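Side-chain contact in SPbeta prophage-derived uncharacterized protein YomS (Bacillus subtilis, PDB 6I5O), which is of unknown function but belongs, with XepA, to the lytic cassette proteins of Bacillus subtilis prophages: residues A[80-84]-A[85-89]. Sequence-based numbering, arbitrary orientation.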
ATOM      1  N   SER A  80       3.997  -8.960  18.097  1.00 16.19           N
ATOM      2  CA  SER A  80       3.021  -8.328  18.996  1.00 15.66           C
ATOM      3  C   SER A  80       3.673  -8.014  20.343  1.00 15.85           C
ATOM      4  O   SER A  80       2.952  -7.609  21.249  1.00 15.53           O
ATOM      5  CB  SER A  80       1.776  -9.143  19.169  1.00 16.70           C
ATOM      6  OG  SER A  80       2.091 -10.424  19.647  1.00 18.27           O
ATOM      7  N   SER A  81       4.977  -8.154  20.454  1.00 15.90           N
ATOM      8  CA  SER A  81       5.687  -7.833  21.712  1.00 16.32           C
ATOM      9  C   SER A  81       7.156  -7.683  21.386  1.00 16.24           C
ATOM     10  O   SER A  81       7.591  -8.102  20.313  1.00 16.35           O
ATOM     11  CB  SER A  81       5.474  -8.877  22.763  1.00 17.48           C
ATOM     12  OG  SER A  81       5.990 -10.143  22.360  1.00 18.97           O
ATOM     13  N   THR A  82       7.924  -7.188  22.345  1.00 16.26           N
ATOM     14  CA  THR A  82       9.386  -7.178  22.174  1.00 17.40           C
ATOM     15  C   THR A  82      10.070  -7.255  23.533  1.00 18.12           C
ATOM     16  O   THR A  82       9.525  -6.751  24.550  1.00 18.46           O
ATOM     17  CB  THR A  82       9.866  -5.937  21.409  1.00 17.09           C
ATOM     18  OG1 THR A  82      11.270  -6.104  21.183  1.00 17.17           O
ATOM     19  CG2 THR A  82       9.622  -4.632  22.120  1.00 17.66           C
ATOM     20  N   LEU A  83      11.229  -7.867  23.527  1.00 18.25           N
ATOM     21  CA  LEU A  83      12.152  -7.915  24.680  1.00 19.78           C
ATOM     22  C   LEU A  83      13.291  -6.931  24.490  1.00 19.50           C
ATOM     23  O   LEU A  83      14.193  -6.920  25.355  1.00 19.92           O
ATOM     24  CB  LEU A  83      12.717  -9.331  24.806  1.00 21.88           C
ATOM     25  CG  LEU A  83      11.669 -10.396  25.086  1.00 23.05           C
ATOM     26  CD1 LEU A  83      12.262 -11.767  25.136  1.00 25.20           C
ATOM     27  CD2 LEU A  83      10.913 -10.087  26.362  1.00 24.01           C
ATOM     28  N   ASN A  84      13.296  -6.161  23.410  1.00 18.88           N
ATOM     29  CA  ASN A  84      14.448  -5.313  23.063  1.00 19.95           C
ATOM     30  C   ASN A  84      14.129  -3.844  23.322  1.00 18.90           C
ATOM     31  O   ASN A  84      12.975  -3.455  23.379  1.00 18.48           O
ATOM     32  CB  ASN A  84      14.862  -5.512  21.608  1.00 21.25           C
ATOM     33  CG  ASN A  84      15.358  -6.908  21.370  1.00 24.23           C
ATOM     34  OD1 ASN A  84      15.000  -7.479  20.338  1.00 31.23           O
ATOM     35  ND2 ASN A  84      16.162  -7.464  22.229  1.00 27.52           N
ATOM     36  N   THR A  85      15.175  -3.048  23.414  1.00 18.90           N
ATOM     37  CA  THR A  85      15.083  -1.581  23.458  1.00 18.55           C
ATOM     38  C   THR A  85      15.667  -1.058  22.144  1.00 18.25           C
ATOM     39  O   THR A  85      16.280  -1.842  21.371  1.00 19.39           O
ATOM     40  CB  THR A  85      15.778  -1.031  24.714  1.00 19.28           C
ATOM     41  OG1 THR A  85      15.447   0.374  24.833  1.00 20.10           O
ATOM     42  CG2 THR A  85      17.270  -1.296  24.679  1.00 20.67           C
ATOM     43  N   ASN A  86      15.554   0.238  21.944  1.00 17.73           N
ATOM     44  CA  ASN A  86      16.061   0.930  20.734  1.00 17.29           C
ATOM     45  C   ASN A  86      15.429   0.312  19.478  1.00 16.77           C
ATOM     46  O   ASN A  86      16.182  -0.189  18.588  1.00 17.08           O
ATOM     47  CB  ASN A  86      17.584   0.951  20.677  1.00 18.08           C
ATOM     48  CG  ASN A  86      18.054   1.872  19.567  1.00 18.46           C
ATOM     49  OD1 ASN A  86      17.296   2.757  19.180  1.00 18.31           O
ATOM     50  ND2 ASN A  86      19.277   1.670  19.106  1.00 19.92           N
ATOM     51  N   GLU A  87      14.117   0.312  19.447  1.00 15.83           N
ATOM     52  CA  GLU A  87      13.394  -0.233  18.277  1.00 15.89           C
ATOM     53  C   GLU A  87      12.231   0.677  17.937  1.00 15.41           C
ATOM     54  O   GLU A  87      11.582   1.265  18.839  1.00 16.28           O
ATOM     55  CB  GLU A  87      12.756  -1.597  18.562  1.00 16.68           C
ATOM     56  CG  GLU A  87      13.728  -2.700  18.714  1.00 18.34           C
ATOM     57  CD  GLU A  87      13.083  -4.057  18.946  1.00 17.81           C
ATOM     58  OE1 GLU A  87      12.006  -4.116  19.557  1.00 17.91           O
ATOM     59  OE2 GLU A  87      13.756  -5.027  18.566  1.00 19.93           O
ATOM     60  N   TYR A  88      11.957   0.742  16.627  1.00 14.70           N
ATOM     61  CA  TYR A  88      10.717   1.330  16.102  1.00 14.49           C
ATOM     62  C   TYR A  88       9.803   0.195  15.631  1.00 14.35           C
ATOM     63  O   TYR A  88      10.261  -0.721  14.897  1.00 14.18           O
ATOM     64  CB  TYR A  88      11.009   2.241  14.917  1.00 14.71           C
ATOM     65  CG  TYR A  88      11.682   3.539  15.303  1.00 15.05           C
ATOM     66  CD1 TYR A  88      10.976   4.673  15.671  1.00 14.90           C
ATOM     67  CD2 TYR A  88      13.045   3.635  15.173  1.00 15.73           C
ATOM     68  CE1 TYR A  88      11.606   5.873  15.974  1.00 15.67           C
ATOM     69  CE2 TYR A  88      13.690   4.828  15.466  1.00 15.94           C
ATOM     70  CZ  TYR A  88      12.995   5.935  15.864  1.00 16.03           C
ATOM     71  OH  TYR A  88      13.663   7.105  16.115  1.00 17.79           O
ATOM     72  N   TRP A  89       8.513   0.330  15.941  1.00 13.73           N
ATOM     73  CA  TRP A  89       7.495  -0.626  15.469  1.00 13.46           C
ATOM     74  C   TRP A  89       6.374   0.153  14.802  1.00 13.09           C
ATOM     75  O   TRP A  89       5.840   1.124  15.382  1.00 13.60           O
ATOM     76  CB  TRP A  89       6.940  -1.424  16.638  1.00 12.98           C
ATOM     77  CG  TRP A  89       7.890  -2.410  17.194  1.00 13.45           C
ATOM     78  CD1 TRP A  89       8.831  -2.189  18.162  1.00 13.81           C
ATOM     79  CD2 TRP A  89       8.010  -3.786  16.832  1.00 13.26           C
ATOM     80  NE1 TRP A  89       9.543  -3.337  18.388  1.00 14.69           N
ATOM     81  CE2 TRP A  89       9.055  -4.326  17.581  1.00 14.04           C
ATOM     82  CE3 TRP A  89       7.327  -4.616  15.920  1.00 13.24           C
ATOM     83  CZ2 TRP A  89       9.423  -5.666  17.503  1.00 14.41           C
ATOM     84  CZ3 TRP A  89       7.703  -5.931  15.815  1.00 14.07           C
ATOM     85  CH2 TRP A  89       8.713  -6.455  16.632  1.00 14.39           C
TER
HETATM   86  O   HOH W   1      12.534  -7.498  18.585  1.00 40.68           O
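The hydroxyl of Thr-82 donates a hydrogen bond to Glu-87: its OG1 lies 2.7 Å from Glu-87 OE1, meeting it on the syn side and 23° out of the carboxylate plane. From the opposite face of that plane comes the indole of Trp-89, whose NE1 donates to the same Glu-87 OE1 at 2.8 Å with the oxygen lying close to the ring plane. Gripped from both faces at OE1 and by a water at OE2, the carboxylate has little freedom to turn, and the donors would probably stabilise its charge. The indole also packs on the threonine, its CZ2 3.9 Å from Thr-82 CB. The water donates to Glu-87 OE2 at 2.8 Å and to Thr-82 OG1, linking the two side chains. Behind this, Thr-82 OG1 stands anti to its own nitrogen (chi1 -174°), where it accepts from the backbone N of Asn-84 at 3.0 Å, an ST turn that opens the loop between the strands. Asn-86, which hydrogen-bonds Thr-66 and Lys-65 of a neighbouring subunit, forms with Glu-87 a G1 beta bulge opposite Ile-45. The loop thus carries the chain from strand 81-82, paired with strand 51-59, to strand 87-92, which runs between strands 40-46 and 65-72.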